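PDB 3SIG: poly(ADP-ribose) glycohydrolase from Thermomonospora curvata, which hydrolyses poly(ADP-ribose) chains, releasing ADP-ribose, which is found bound in its macrodomain-like catalytic fold. Local coordinates for residues R117-V128 with I148-R157; P229-A237 with P265-F274. One frame throughout, in Å; residues are numbered along the deposited sequence.

Contact 1 (R117-V128 with I148-R157)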
loop_
_atom_site.group_PDB
_atom_site.type_symbol
_atom_site.label_atom_id
_atom_site.label_comp_id
_atom_site.label_asym_id
_atom_site.label_seq_id
_atom_site.Cartn_x
_atom_site.Cartn_y
_atom_site.Cartn_z
ATOM N N ARG A 117 -2.657 -3.402 11.065
ATOM C CA ARG A 117 -2.621 -3.272 12.506
ATOM C C ARG A 117 -2.806 -1.830 12.920
ATOM O O ARG A 117 -3.135 -1.555 14.076
ATOM C CB ARG A 117 -1.260 -3.722 13.058
ATOM C CG ARG A 117 -1.063 -5.240 13.131
ATOM C CD ARG A 117 0.094 -5.693 14.052
ATOM N NE ARG A 117 1.317 -4.983 13.746
ATOM C CZ ARG A 117 2.156 -5.286 12.770
ATOM N NH1 ARG A 117 1.957 -6.347 12.000
ATOM N NH2 ARG A 117 3.192 -4.502 12.549
ATOM N N SER A 118 -2.533 -0.887 12.032
ATOM C CA SER A 118 -2.353 0.524 12.407
ATOM C C SER A 118 -3.436 1.454 11.921
ATOM O O SER A 118 -3.297 2.664 12.124
ATOM C CB SER A 118 -1.018 1.027 11.849
ATOM O OG SER A 118 0.058 0.193 12.243
ATOM N N SER A 119 -4.471 0.938 11.272
ATOM C CA SER A 119 -5.393 1.813 10.559
ATOM C C SER A 119 -6.744 1.142 10.405
ATOM O O SER A 119 -6.939 0.013 10.890
ATOM C CB SER A 119 -4.843 2.135 9.153
ATOM O OG SER A 119 -4.946 1.017 8.289
ATOM N N GLY A 120 -7.650 1.793 9.689
ATOM C CA GLY A 120 -8.893 1.163 9.293
ATOM C C GLY A 120 -8.863 0.368 8.001
ATOM O O GLY A 120 -9.921 -0.037 7.514
ATOM N N LEU A 121 -7.672 0.078 7.507
ATOM C CA LEU A 121 -7.577 -0.554 6.200
ATOM C C LEU A 121 -8.321 -1.875 6.124
ATOM O O LEU A 121 -8.964 -2.159 5.125
ATOM C CB LEU A 121 -6.117 -0.758 5.827
ATOM C CG LEU A 121 -5.874 -1.419 4.467
ATOM C CD1 LEU A 121 -6.477 -0.629 3.298
ATOM C CD2 LEU A 121 -4.368 -1.622 4.298
ATOM N N TYR A 122 -8.227 -2.725 7.142
ATOM C CA TYR A 122 -8.920 -4.022 7.105
ATOM C C TYR A 122 -10.414 -3.869 6.946
ATOM O O TYR A 122 -11.041 -4.689 6.305
ATOM C CB TYR A 122 -8.617 -4.787 8.389
ATOM C CG TYR A 122 -9.343 -6.084 8.685
ATOM C CD1 TYR A 122 -9.192 -7.192 7.889
ATOM C CD2 TYR A 122 -10.112 -6.199 9.839
ATOM C CE1 TYR A 122 -9.810 -8.397 8.260
ATOM C CE2 TYR A 122 -10.708 -7.373 10.176
ATOM C CZ TYR A 122 -10.551 -8.431 9.383
ATOM O OH TYR A 122 -11.166 -9.616 9.772
ATOM N N ALA A 123 -11.007 -2.857 7.587
ATOM C CA ALA A 123 -12.437 -2.667 7.470
ATOM C C ALA A 123 -12.806 -2.398 6.007
ATOM O O ALA A 123 -13.857 -2.812 5.564
ATOM C CB ALA A 123 -12.910 -1.528 8.338
ATOM N N SER A 124 -11.953 -1.667 5.283
ATOM C CA SER A 124 -12.161 -1.427 3.867
ATOM C C SER A 124 -11.975 -2.687 3.026
ATOM O O SER A 124 -12.839 -3.068 2.248
ATOM C CB SER A 124 -11.204 -0.309 3.421
ATOM O OG SER A 124 -11.209 -0.168 2.006
ATOM N N LEU A 125 -10.819 -3.330 3.171
ATOM C CA LEU A 125 -10.487 -4.485 2.327
ATOM C C LEU A 125 -11.422 -5.663 2.564
ATOM O O LEU A 125 -11.794 -6.368 1.611
ATOM C CB LEU A 125 -9.051 -4.906 2.518
ATOM C CG LEU A 125 -8.014 -3.834 2.285
ATOM C CD1 LEU A 125 -6.587 -4.413 2.450
ATOM C CD2 LEU A 125 -8.209 -3.221 0.901
ATOM N N ARG A 126 -11.840 -5.870 3.803
ATOM C CA ARG A 126 -12.677 -7.027 4.102
ATOM C C ARG A 126 -14.042 -6.877 3.445
ATOM O O ARG A 126 -14.739 -7.886 3.268
ATOM C CB ARG A 126 -12.827 -7.237 5.611
ATOM C CG ARG A 126 -13.885 -6.326 6.210
ATOM C CD ARG A 126 -13.499 -5.547 7.393
ATOM N NE ARG A 126 -13.608 -6.271 8.636
ATOM C CZ ARG A 126 -14.162 -5.803 9.758
ATOM N NH1 ARG A 126 -14.732 -4.604 9.833
ATOM N NH2 ARG A 126 -14.154 -6.568 10.823
ATOM N N ALA A 127 -14.409 -5.656 3.057
ATOM C CA ALA A 127 -15.664 -5.376 2.387
ATOM C C ALA A 127 -15.631 -5.593 0.871
ATOM O O ALA A 127 -16.627 -5.328 0.169
ATOM C CB ALA A 127 -16.097 -3.963 2.692
ATOM N N VAL A 128 -14.501 -6.069 0.347
ATOM C CA VAL A 128 -14.394 -6.335 -1.071
ATOM C C VAL A 128 -14.076 -7.800 -1.359
ATOM O O VAL A 128 -13.035 -8.132 -1.920
ATOM C CB VAL A 128 -13.350 -5.428 -1.744
ATOM C CG1 VAL A 128 -13.512 -5.461 -3.253
ATOM C CG2 VAL A 128 -13.452 -3.972 -1.203
ATOM N N ILE A 148 -7.973 -2.237 -5.307
ATOM C CA ILE A 148 -8.940 -1.655 -4.385
ATOM C C ILE A 148 -8.459 -0.276 -3.981
ATOM O O ILE A 148 -7.313 -0.096 -3.523
ATOM C CB ILE A 148 -9.136 -2.519 -3.136
ATOM C CG1 ILE A 148 -9.677 -3.921 -3.477
ATOM C CG2 ILE A 148 -10.084 -1.851 -2.166
ATOM C CD1 ILE A 148 -9.589 -4.927 -2.351
ATOM N N TYR A 149 -9.354 0.689 -4.139
ATOM C CA TYR A 149 -9.104 2.058 -3.744
ATOM C C TYR A 149 -9.885 2.319 -2.458
ATOM O O TYR A 149 -11.119 2.166 -2.422
ATOM C CB TYR A 149 -9.541 3.047 -4.840
ATOM C CG TYR A 149 -9.402 4.497 -4.397
ATOM C CD1 TYR A 149 -8.158 5.081 -4.241
ATOM C CD2 TYR A 149 -10.513 5.211 -4.105
ATOM C CE1 TYR A 149 -8.030 6.405 -3.817
ATOM C CE2 TYR A 149 -10.411 6.528 -3.673
ATOM C CZ TYR A 149 -9.156 7.090 -3.524
ATOM O OH TYR A 149 -9.056 8.406 -3.079
ATOM N N SER A 150 -9.162 2.741 -1.432
ATOM C CA SER A 150 -9.729 2.990 -0.086
ATOM C C SER A 150 -9.475 4.438 0.324
ATOM O O SER A 150 -8.382 4.783 0.728
ATOM C CB SER A 150 -9.081 2.049 0.933
ATOM O OG SER A 150 -9.177 0.687 0.547
ATOM N N PRO A 151 -10.493 5.295 0.221
ATOM C CA PRO A 151 -10.294 6.731 0.498
ATOM C C PRO A 151 -10.383 7.048 1.974
ATOM O O PRO A 151 -11.198 6.457 2.697
ATOM C CB PRO A 151 -11.460 7.403 -0.223
ATOM C CG PRO A 151 -12.569 6.378 -0.167
ATOM C CD PRO A 151 -11.848 5.011 -0.273
ATOM N N GLY A 152 -9.576 7.978 2.457
ATOM C CA GLY A 152 -9.800 8.517 3.784
ATOM C C GLY A 152 -9.730 7.513 4.916
ATOM O O GLY A 152 -10.430 7.632 5.909
ATOM N N VAL A 153 -8.839 6.534 4.823
ATOM C CA VAL A 153 -8.699 5.535 5.866
ATOM C C VAL A 153 -7.986 6.179 7.049
ATOM O O VAL A 153 -6.872 6.711 6.922
ATOM C CB VAL A 153 -7.876 4.335 5.366
ATOM C CG1 VAL A 153 -7.665 3.348 6.480
ATOM C CG2 VAL A 153 -8.590 3.679 4.191
ATOM N N PRO A 154 -8.565 6.091 8.253
ATOM C CA PRO A 154 -7.888 6.643 9.417
ATOM C C PRO A 154 -6.705 5.755 9.825
ATOM O O PRO A 154 -6.826 4.523 9.863
ATOM C CB PRO A 154 -8.992 6.676 10.485
ATOM C CG PRO A 154 -9.968 5.676 10.052
ATOM C CD PRO A 154 -9.911 5.610 8.563
ATOM N N VAL A 155 -5.593 6.394 10.142
ATOM C CA VAL A 155 -4.379 5.764 10.650
ATOM C C VAL A 155 -4.218 6.244 12.072
ATOM O O VAL A 155 -4.256 7.454 12.339
ATOM C CB VAL A 155 -3.154 6.163 9.814
ATOM C CG1 VAL A 155 -1.893 5.505 10.340
ATOM C CG2 VAL A 155 -3.359 5.785 8.375
ATOM N N PHE A 156 -4.047 5.306 12.990
ATOM C CA PHE A 156 -4.097 5.613 14.420
ATOM C C PHE A 156 -3.044 4.879 15.248
ATOM O O PHE A 156 -3.167 4.874 16.490
ATOM C CB PHE A 156 -5.527 5.391 14.986
ATOM C CG PHE A 156 -6.145 4.058 14.616
ATOM C CD1 PHE A 156 -7.082 3.979 13.600
ATOM C CD2 PHE A 156 -5.807 2.894 15.292
ATOM C CE1 PHE A 156 -7.648 2.766 13.259
ATOM C CE2 PHE A 156 -6.363 1.676 14.940
ATOM C CZ PHE A 156 -7.273 1.615 13.916
ATOM N N ARG A 157 -1.985 4.335 14.633
ATOM C CA ARG A 157 -0.823 3.854 15.378
ATOM C C ARG A 157 0.456 4.358 14.748
ATOM O O ARG A 157 0.495 4.584 13.514
ATOM C CB ARG A 157 -0.735 2.325 15.471
ATOM C CG ARG A 157 -1.888 1.642 16.130
ATOM C CD ARG A 157 -1.579 0.169 16.378
ATOM N NE ARG A 157 -2.779 -0.531 16.766
ATOM C CZ ARG A 157 -3.124 -0.738 18.020
ATOM N NH1 ARG A 157 -2.352 -0.321 18.999
ATOM N NH2 ARG A 157 -4.254 -1.368 18.292
#

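Contact 2 (P229-A237 with P265-F274). With AR6 ([(2R,3S,4R,5R)-5-(6-aminopurin-9-yl)-3,4-dihydroxy-oxolan-2-yl]methyl [hydroxy-[[(2R,3S,4R,5S)-3,4,5-trihydroxyoxolan-2-yl]methoxy]phosphoryl] hydrogen phosphate), chain B.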
loop_
_atom_site.group_PDB
_atom_site.type_symbol
_atom_site.label_atom_id
_atom_site.label_comp_id
_atom_site.label_asym_id
_atom_site.label_seq_id
_atom_site.Cartn_x
_atom_site.Cartn_y
_atom_site.Cartn_z
ATOM N N PRO A 229 14.514 -5.906 -6.555
ATOM C CA PRO A 229 14.275 -4.479 -6.329
ATOM C C PRO A 229 14.808 -3.555 -7.422
ATOM O O PRO A 229 14.245 -2.483 -7.632
ATOM C CB PRO A 229 14.922 -4.197 -4.972
ATOM C CG PRO A 229 15.726 -5.363 -4.653
ATOM C CD PRO A 229 15.352 -6.517 -5.511
ATOM N N ALA A 230 15.875 -3.932 -8.093
ATOM C CA ALA A 230 16.319 -3.113 -9.220
ATOM C C ALA A 230 15.257 -3.059 -10.319
ATOM O O ALA A 230 15.020 -2.006 -10.903
ATOM C CB ALA A 230 17.669 -3.609 -9.781
ATOM N N GLN A 231 14.604 -4.178 -10.596
ATOM C CA GLN A 231 13.556 -4.203 -11.607
ATOM C C GLN A 231 12.327 -3.408 -11.156
ATOM O O GLN A 231 11.737 -2.698 -11.960
ATOM C CB GLN A 231 13.150 -5.637 -11.951
ATOM C CG GLN A 231 12.125 -5.721 -13.063
ATOM C CD GLN A 231 11.843 -7.145 -13.458
ATOM O OE1 GLN A 231 11.667 -8.029 -12.609
ATOM N NE2 GLN A 231 11.836 -7.401 -14.749
ATOM N N VAL A 232 11.972 -3.463 -9.885
ATOM C CA VAL A 232 10.799 -2.719 -9.439
ATOM C C VAL A 232 11.125 -1.208 -9.419
ATOM O O VAL A 232 10.318 -0.391 -9.880
ATOM C CB VAL A 232 10.279 -3.216 -8.073
ATOM C CG1 VAL A 232 9.131 -2.371 -7.619
ATOM C CG2 VAL A 232 9.840 -4.699 -8.206
ATOM N N ALA A 233 12.318 -0.830 -8.972
ATOM C CA ALA A 233 12.715 0.572 -9.029
ATOM C C ALA A 233 12.710 1.052 -10.479
ATOM O O ALA A 233 12.210 2.137 -10.777
ATOM C CB ALA A 233 14.082 0.771 -8.397
ATOM N N GLU A 234 13.259 0.257 -11.388
ATOM C CA GLU A 234 13.286 0.635 -12.808
ATOM C C GLU A 234 11.868 0.778 -13.372
ATOM O O GLU A 234 11.621 1.656 -14.210
ATOM C CB GLU A 234 14.105 -0.368 -13.625
ATOM C CG GLU A 234 14.162 -0.030 -15.096
ATOM C CD GLU A 234 14.863 1.272 -15.376
ATOM O OE1 GLU A 234 15.791 1.622 -14.634
ATOM O OE2 GLU A 234 14.494 1.936 -16.366
ATOM N N THR A 235 10.955 -0.064 -12.916
ATOM C CA THR A 235 9.565 -0.012 -13.367
ATOM C C THR A 235 8.987 1.356 -13.036
ATOM O O THR A 235 8.410 2.036 -13.902
ATOM C CB THR A 235 8.737 -1.109 -12.710
ATOM O OG1 THR A 235 9.233 -2.382 -13.133
ATOM C CG2 THR A 235 7.272 -1.026 -13.062
ATOM N N PHE A 236 9.127 1.777 -11.784
ATOM C CA PHE A 236 8.636 3.105 -11.384
ATOM C C PHE A 236 9.384 4.217 -12.105
ATOM O O PHE A 236 8.778 5.216 -12.499
ATOM C CB PHE A 236 8.652 3.308 -9.876
ATOM C CG PHE A 236 7.626 2.503 -9.153
ATOM C CD1 PHE A 236 6.280 2.756 -9.334
ATOM C CD2 PHE A 236 8.005 1.547 -8.223
ATOM C CE1 PHE A 236 5.303 2.018 -8.628
ATOM C CE2 PHE A 236 7.035 0.834 -7.510
ATOM C CZ PHE A 236 5.689 1.080 -7.718
ATOM N N ALA A 237 10.685 4.046 -12.309
ATOM C CA ALA A 237 11.459 5.059 -13.025
ATOM C C ALA A 237 10.987 5.262 -14.450
ATOM O O ALA A 237 10.910 6.403 -14.928
ATOM C CB ALA A 237 12.941 4.692 -13.042
ATOM N N PRO A 265 19.044 -3.987 1.252
ATOM C CA PRO A 265 19.223 -4.043 -0.202
ATOM C C PRO A 265 18.055 -3.440 -0.995
ATOM O O PRO A 265 18.224 -2.891 -2.087
ATOM C CB PRO A 265 19.355 -5.551 -0.483
ATOM C CG PRO A 265 18.787 -6.195 0.710
ATOM C CD PRO A 265 19.101 -5.326 1.859
ATOM N N ARG A 266 16.837 -3.523 -0.470
ATOM C CA ARG A 266 15.708 -2.934 -1.173
ATOM C C ARG A 266 15.866 -1.422 -1.191
ATOM O O ARG A 266 15.562 -0.766 -2.214
ATOM C CB ARG A 266 14.362 -3.329 -0.527
ATOM C CG ARG A 266 13.749 -4.628 -1.066
ATOM C CD ARG A 266 14.500 -5.894 -0.801
ATOM N NE ARG A 266 14.753 -6.191 0.610
ATOM C CZ ARG A 266 14.524 -7.357 1.204
ATOM N NH1 ARG A 266 13.914 -8.339 0.566
ATOM N NH2 ARG A 266 14.880 -7.536 2.472
ATOM N N HIS A 267 16.289 -0.854 -0.071
ATOM C CA HIS A 267 16.477 0.570 0.021
ATOM C C HIS A 267 17.614 0.982 -0.882
ATOM O O HIS A 267 17.506 1.979 -1.599
ATOM C CB HIS A 267 16.725 1.014 1.464
ATOM C CG HIS A 267 17.108 2.455 1.570
ATOM N ND1 HIS A 267 18.419 2.873 1.483
ATOM C CD2 HIS A 267 16.361 3.579 1.693
ATOM C CE1 HIS A 267 18.462 4.192 1.553
ATOM N NE2 HIS A 267 17.229 4.644 1.686
ATOM N N ALA A 268 18.694 0.226 -0.868
ATOM C CA ALA A 268 19.840 0.558 -1.701
ATOM C C ALA A 268 19.489 0.610 -3.185
ATOM O O ALA A 268 19.966 1.477 -3.903
ATOM C CB ALA A 268 20.961 -0.431 -1.451
ATOM N N ALA A 269 18.656 -0.304 -3.669
ATOM C CA ALA A 269 18.294 -0.332 -5.084
ATOM C C ALA A 269 17.510 0.915 -5.466
ATOM O O ALA A 269 17.734 1.492 -6.528
ATOM C CB ALA A 269 17.474 -1.570 -5.400
ATOM N N PHE A 270 16.606 1.340 -4.599
ATOM C CA PHE A 270 15.841 2.548 -4.873
ATOM C C PHE A 270 16.705 3.802 -4.754
ATOM O O PHE A 270 16.604 4.702 -5.601
ATOM C CB PHE A 270 14.591 2.636 -3.986
ATOM C CG PHE A 270 13.449 1.814 -4.513
ATOM C CD1 PHE A 270 12.408 2.408 -5.216
ATOM C CD2 PHE A 270 13.442 0.436 -4.368
ATOM C CE1 PHE A 270 11.382 1.618 -5.729
ATOM C CE2 PHE A 270 12.434 -0.330 -4.908
ATOM C CZ PHE A 270 11.403 0.267 -5.577
ATOM N N ALA A 271 17.602 3.840 -3.768
ATOM C CA ALA A 271 18.508 4.980 -3.597
ATOM C C ALA A 271 19.383 5.139 -4.822
ATOM O O ALA A 271 19.627 6.249 -5.282
ATOM C CB ALA A 271 19.374 4.812 -2.341
ATOM N N ARG A 272 19.850 4.029 -5.372
ATOM C CA ARG A 272 20.693 4.083 -6.558
ATOM C C ARG A 272 19.935 4.634 -7.748
ATOM O O ARG A 272 20.443 5.427 -8.531
ATOM C CB ARG A 272 21.232 2.699 -6.904
ATOM C CG ARG A 272 22.355 2.263 -5.966
ATOM C CD ARG A 272 23.114 1.058 -6.501
ATOM N NE ARG A 272 22.298 -0.149 -6.524
ATOM C CZ ARG A 272 22.084 -0.931 -5.469
ATOM N NH1 ARG A 272 22.629 -0.641 -4.293
ATOM N NH2 ARG A 272 21.333 -2.007 -5.589
ATOM N N ARG A 273 18.697 4.204 -7.913
ATOM C CA ARG A 273 17.977 4.580 -9.119
ATOM C C ARG A 273 17.450 6.011 -9.047
ATOM O O ARG A 273 17.439 6.694 -10.080
ATOM C CB ARG A 273 16.820 3.604 -9.377
ATOM C CG ARG A 273 16.009 3.873 -10.662
ATOM C CD ARG A 273 16.942 3.787 -11.869
ATOM N NE ARG A 273 16.374 4.210 -13.152
ATOM C CZ ARG A 273 16.338 5.467 -13.585
ATOM N NH1 ARG A 273 16.763 6.454 -12.816
ATOM N NH2 ARG A 273 15.824 5.744 -14.777
ATOM N N PHE A 274 17.043 6.468 -7.874
ATOM C CA PHE A 274 16.388 7.764 -7.729
ATOM C C PHE A 274 17.220 8.779 -6.956
ATOM O O PHE A 274 16.817 9.942 -6.864
ATOM C CB PHE A 274 15.036 7.599 -7.044
ATOM C CG PHE A 274 14.028 6.839 -7.865
ATOM C CD1 PHE A 274 13.351 7.471 -8.907
ATOM C CD2 PHE A 274 13.751 5.510 -7.606
ATOM C CE1 PHE A 274 12.424 6.789 -9.655
ATOM C CE2 PHE A 274 12.844 4.811 -8.355
ATOM C CZ PHE A 274 12.173 5.435 -9.385
HETATM N N1 AR6 B . 7.355 0.325 5.096
HETATM C C2 AR6 B . 8.136 0.457 4.028
HETATM N N3 AR6 B . 8.859 -0.538 3.439
HETATM C C4 AR6 B . 8.701 -1.743 4.034
HETATM C C5 AR6 B . 7.862 -1.941 5.187
HETATM C C6 AR6 B . 7.202 -0.839 5.664
HETATM N N6 AR6 B . 6.391 -0.959 6.793
HETATM N N7 AR6 B . 7.944 -3.344 5.499
HETATM C C8 AR6 B . 8.765 -3.866 4.651
HETATM N N9 AR6 B . 9.270 -2.985 3.741
HETATM P PA AR6 B . 6.674 -6.814 1.706
HETATM P PB AR6 B . 5.666 -7.888 -0.884
HETATM C "C1'" AR6 B . 10.182 -3.150 2.613
HETATM O O1A AR6 B . 7.534 -8.020 1.839
HETATM O O1B AR6 B . 4.835 -7.133 -1.902
HETATM C C1D AR6 B . 2.419 -9.609 3.020
HETATM O O1D AR6 B . 2.247 -10.734 3.836
HETATM C "C2'" AR6 B . 11.135 -4.317 2.757
HETATM O "O2'" AR6 B . 12.368 -4.002 2.172
HETATM O O2A AR6 B . 5.717 -6.499 2.827
HETATM O O2B AR6 B . 6.990 -8.426 -1.310
HETATM C C2D AR6 B . 1.206 -9.471 2.187
HETATM O O2D AR6 B . -0.017 -9.565 2.829
HETATM C "C3'" AR6 B . 10.453 -5.375 1.967
HETATM O "O3'" AR6 B . 11.344 -6.287 1.413
HETATM O O3A AR6 B . 5.899 -6.866 0.318
HETATM C C3D AR6 B . 1.507 -10.211 0.954
HETATM O O3D AR6 B . 1.080 -11.520 1.227
HETATM C "C4'" AR6 B . 9.706 -4.633 0.897
HETATM O "O4'" AR6 B . 9.506 -3.328 1.394
HETATM C C4D AR6 B . 2.986 -10.084 0.851
HETATM O O4D AR6 B . 3.507 -9.835 2.148
HETATM C "C5'" AR6 B . 8.385 -5.251 0.459
HETATM O "O5'" AR6 B . 7.537 -5.459 1.577
HETATM C C5D AR6 B . 3.443 -8.996 -0.120
HETATM O O5D AR6 B . 4.850 -9.080 -0.246
#

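Contact 1 (R117-V128 with I148-R157)
Ser119 and Val155 form a single beta bridge, by which the link between helices 111-118 and 121-125 joins strand 147-157 in the sheet of this macrodomain-type fold. Two backbone bonds frame the bridge: Phe156 N gives a nearly straight one to Ser118 O at 2.9 Å, and Gly120 N gives another to Pro154 O. The Phe156 ring lies with one face against this link, Ser118 O above its centre, while its rim atom CE1 comes 3.4 Å from Ser119 C; chi1 of 49°, with CG between the backbone N and carbonyl carbon, folds the ring back over the peptide. Beyond the bridge, Arg157 runs extended past Ser118 CA, and its NE meets Arg117 O at 2.9 Å, while Glu10 forms a salt bridge with the guanidinium. Ser119 OG accepts from Leu121 N in an ST turn and also bonds Leu115 O, fixing the start of helix 121-125. At the other end, Val128 and Ile148 meet tip to tip, and Leu125 CD2 packs on Ile148 CG2. Between these apolar groups and the bridge, Ser124 OG, also bonded to Thr41, lies 2.6 Å from Ser150 OG, a short hydroxyl-to-hydroxyl hydrogen bond.

Contact 2 (P229-A237 with P265-F274)
Pro229 and Ala233 face Ala269 and Phe270 where the helical segments 229-237 and 265-273 run in roughly the same direction, their axes 8.6 Å apart at closest approach and inclined by 37°. Small residues let the backbones come near: Pro229 CB touches Ala269 CB at 3.7 Å. Next to them Phe270 is a knob in a hole made by Pro229, Val232, Ala233 and Phe236. Ala233 CB stands almost on the ring normal, 3.7 Å from the centroid, a CH-pi contact over one face, while Val232 CG1 and Phe236 CD2 approach the ring's edge. One turn on, the edge of the Phe274 ring comes up to the backbone, CZ lying 3.6 Å from Ala237 N. On the outer side Arg273 forms a salt bridge with Glu234: NE points at OE1 at 3.0 Å, in the guanidinium plane but from above the carboxylate plane. The same guanidinium lays one face on Ala237 CB, reached because CG is anti to the backbone N (chi1 -178°) and the chain bends at chi2. A leucine in place of Arg273 would probably leave Glu234 without its charged mate and Ala237 without the flat cover over its methyl. At the N-terminal end of helix 265-273 Arg266 spreads its guanidinium beneath AR6 O3', 3.2 Å from the plane, and is held by a salt bridge to Asp259 and a bond to Cys222 O, so the start of this helix borders the ADP-ribose pocket. Phe270 and Phe274 rest on Val69 of edge strand 66-70 and on Phe255 of strand 252-256, while helix 189-209 meets Gln231, Thr235 and Phe236 of helix 229-240.

From the N terminus the chain first closes contact 1, where 148-157 returns to 117-128 after a 19-residue connection, about half of it helix. This ties the helix 111-118 and 121-125 region to strand 147-157, next to edge strand 42-44. Contact 2 follows in series, neither nested nor crossing: the chain leaves helix 229-240, passes through strand 252-256 and returns as the C-terminal helix 265-273, which packs beside strand 66-70 at the other edge of the sheet. The two lie on opposite sides of the chain's centre, their centres 27 Å apart, without touching. Bound ADP-ribose meets Arg266 of contact 2, whereas the Arg117 side chain of contact 1 stays about 7 Å from it.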